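Local structure of alpha-1,3-glucanase (Streptomyces thermodiastaticus, 7C7D) at residues I432-K438 and R475-S481. The protein is a thermostable glycoside hydrolase of family GH87 that probably cleaves the alpha-1,3-glycosidic linkages of alpha-1,3-glucan. Sequence-based numbering, arbitrary orientation.
Sequences IAISNQK and RVDSYDS
Gln437 and Tyr479 both hold CG opposite the backbone N (chi1 -173° and -167°), and the glutamine chain, extended beyond CG, is thereby laid over one face of the phenol ring. Its CG stands 3.8 Å from the ring centroid in a CH-pi contact, while the terminal amide, its plane nearly parallel to that of the ring (4° apart), stacks over the CD2-CE2 side, NE2 lying 3.6 Å from Tyr479 CE2. The other end of that amide is tethered: Gln437 OE1 accepts from a water 2.7 Å away, which also donates to Asp477 OD2 and accepts from Ser435 OG and Arg475 NH2, using both its hydrogens and two acceptor positions. Arg475 bonds through NE to Asp477 OD2 as a salt bridge (3.1 Å), close to the guanidinium plane, and Ala433 CB covers one face of that group; Ser430 and Asn405 take NH1. All this belongs to a right-handed parallel beta-helix of the pectate lyase-like kind, in which strands 432-435 and 474-477 are neighbours in successive coils, joined by parallel backbone bonds such as Ile434 N to Arg475 O (2.9 Å), and Ile434 and Val476 point to the side of the sheet where strands 449-458 and 514-515 pack. Beyond the last bridge, Ser435 with Asp477, bonds between the two turns take over. Asp480 OD2 takes Lys438 N on its anti lone pair (2.9 Å), whereas Asn436 ND2 reaches Ser481 O from above the carbonyl plane at 3.2 Å, its OD1 being held by Leu446 N.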
loop_
_atom_site.group_PDB
_atom_site.type_symbol
_atom_site.label_atom_id
_atom_site.label_comp_id
_atom_site.label_asym_id
_atom_site.label_seq_id
_atom_site.Cartn_x
_atom_site.Cartn_y
_atom_site.Cartn_z
ATOM N N ILE A 432 11.018 0.846 -1.582
ATOM C CA ILE A 432 11.105 2.140 -0.919
ATOM C C ILE A 432 11.887 3.088 -1.817
ATOM O O ILE A 432 12.961 2.733 -2.319
ATOM C CB ILE A 432 11.798 2.039 0.455
ATOM C CG1 ILE A 432 10.946 1.231 1.434
ATOM C CG2 ILE A 432 12.106 3.426 1.015
ATOM C CD1 ILE A 432 11.656 0.870 2.743
ATOM N N ALA A 433 11.363 4.301 -2.004
ATOM C CA ALA A 433 12.070 5.367 -2.697
ATOM C C ALA A 433 12.227 6.562 -1.767
ATOM O O ALA A 433 11.243 7.041 -1.193
ATOM C CB ALA A 433 11.308 5.789 -3.953
ATOM N N ILE A 434 13.469 7.026 -1.612
ATOM C CA ILE A 434 13.796 8.249 -0.883
ATOM C C ILE A 434 14.279 9.229 -1.945
ATOM O O ILE A 434 15.322 8.999 -2.568
ATOM C CB ILE A 434 14.880 8.003 0.182
ATOM C CG1 ILE A 434 14.489 6.858 1.132
ATOM C CG2 ILE A 434 15.214 9.309 0.931
ATOM C CD1 ILE A 434 13.185 7.071 1.886
ATOM N N SER A 435 13.506 10.282 -2.213
ATOM C CA SER A 435 13.626 10.957 -3.498
ATOM C C SER A 435 13.529 12.474 -3.394
ATOM O O SER A 435 12.767 13.020 -2.588
ATOM C CB SER A 435 12.526 10.455 -4.428
ATOM O OG SER A 435 12.583 11.141 -5.658
ATOM N N ASN A 436 14.290 13.144 -4.266
ATOM C CA ASN A 436 14.181 14.579 -4.514
ATOM C C ASN A 436 13.499 14.889 -5.851
ATOM O O ASN A 436 13.738 15.944 -6.448
ATOM C CB ASN A 436 15.546 15.263 -4.421
ATOM C CG ASN A 436 15.900 15.667 -2.999
ATOM O OD1 ASN A 436 15.018 15.835 -2.152
ATOM N ND2 ASN A 436 17.196 15.848 -2.733
ATOM N N GLN A 437 12.650 13.983 -6.339
ATOM C CA GLN A 437 11.831 14.250 -7.521
ATOM C C GLN A 437 10.687 15.172 -7.118
ATOM O O GLN A 437 9.877 14.826 -6.252
ATOM C CB GLN A 437 11.297 12.938 -8.093
ATOM C CG GLN A 437 10.572 13.103 -9.427
ATOM C CD GLN A 437 10.293 11.784 -10.128
ATOM O OE1 GLN A 437 10.492 10.710 -9.564
ATOM N NE2 GLN A 437 9.807 11.863 -11.365
ATOM N N LYS A 438 10.617 16.346 -7.739
ATOM C CA LYS A 438 9.712 17.370 -7.222
ATOM C C LYS A 438 8.295 17.290 -7.781
ATOM O O LYS A 438 7.335 17.566 -7.051
ATOM C CB LYS A 438 10.300 18.768 -7.432
ATOM C CG LYS A 438 10.411 19.210 -8.867
ATOM C CD LYS A 438 11.081 20.567 -8.929
ATOM C CE LYS A 438 11.259 21.038 -10.354
ATOM N NZ LYS A 438 11.879 22.386 -10.381
ATOM N N ARG A 475 15.681 2.608 -3.318
ATOM C CA ARG A 475 16.463 3.601 -4.034
ATOM C C ARG A 475 16.522 4.929 -3.300
ATOM O O ARG A 475 15.571 5.340 -2.626
ATOM C CB ARG A 475 16.012 3.796 -5.486
ATOM C CG ARG A 475 14.806 4.675 -5.698
ATOM C CD ARG A 475 14.595 4.889 -7.207
ATOM N NE ARG A 475 13.553 5.878 -7.462
ATOM C CZ ARG A 475 12.255 5.603 -7.449
ATOM N NH1 ARG A 475 11.824 4.365 -7.236
ATOM N NH2 ARG A 475 11.381 6.580 -7.663
ATOM N N VAL A 476 17.677 5.580 -3.436
ATOM C CA VAL A 476 17.871 6.981 -3.085
ATOM C C VAL A 476 18.089 7.716 -4.396
ATOM O O VAL A 476 18.982 7.357 -5.176
ATOM C CB VAL A 476 19.050 7.183 -2.121
ATOM C CG1 VAL A 476 19.188 8.660 -1.763
ATOM C CG2 VAL A 476 18.866 6.337 -0.868
ATOM N N ASP A 477 17.263 8.735 -4.649
ATOM C CA ASP A 477 17.103 9.304 -5.986
ATOM C C ASP A 477 17.238 10.824 -5.911
ATOM O O ASP A 477 16.312 11.523 -5.491
ATOM C CB ASP A 477 15.739 8.884 -6.517
ATOM C CG ASP A 477 15.557 9.147 -8.000
ATOM O OD1 ASP A 477 16.317 9.954 -8.584
ATOM O OD2 ASP A 477 14.615 8.544 -8.578
ATOM N N SER A 478 18.391 11.343 -6.335
ATOM C CA SER A 478 18.657 12.783 -6.325
ATOM C C SER A 478 18.099 13.450 -7.589
ATOM O O SER A 478 18.802 14.125 -8.345
ATOM C CB SER A 478 20.159 13.000 -6.221
ATOM O OG SER A 478 20.801 12.299 -7.273
ATOM N N TYR A 479 16.791 13.270 -7.803
ATOM C CA TYR A 479 16.213 13.512 -9.124
ATOM C C TYR A 479 16.338 14.977 -9.545
ATOM O O TYR A 479 16.916 15.287 -10.593
ATOM C CB TYR A 479 14.762 13.032 -9.136
ATOM C CG TYR A 479 14.138 12.937 -10.512
ATOM C CD1 TYR A 479 13.845 14.081 -11.252
ATOM C CD2 TYR A 479 13.820 11.703 -11.067
ATOM C CE1 TYR A 479 13.274 13.998 -12.503
ATOM C CE2 TYR A 479 13.239 11.614 -12.324
ATOM C CZ TYR A 479 12.974 12.768 -13.035
ATOM O OH TYR A 479 12.398 12.712 -14.286
ATOM N N ASP A 480 15.785 15.896 -8.756
ATOM C CA ASP A 480 15.846 17.312 -9.103
ATOM C C ASP A 480 16.847 18.105 -8.277
ATOM O O ASP A 480 17.069 19.287 -8.570
ATOM C CB ASP A 480 14.454 17.956 -9.026
ATOM C CG ASP A 480 13.552 17.511 -10.165
ATOM O OD1 ASP A 480 13.902 17.776 -11.338
ATOM O OD2 ASP A 480 12.511 16.877 -9.886
ATOM N N SER A 481 17.467 17.492 -7.271
ATOM C CA SER A 481 18.483 18.164 -6.473
ATOM C C SER A 481 19.271 17.115 -5.699
ATOM O O SER A 481 18.810 15.991 -5.493
ATOM C CB SER A 481 17.874 19.207 -5.525
ATOM O OG SER A 481 17.042 18.600 -4.551
HETATM O O HOH W 1 12.158 9.505 -7.759
HETATM O O HOH W 2 14.468 18.572 -5.473
#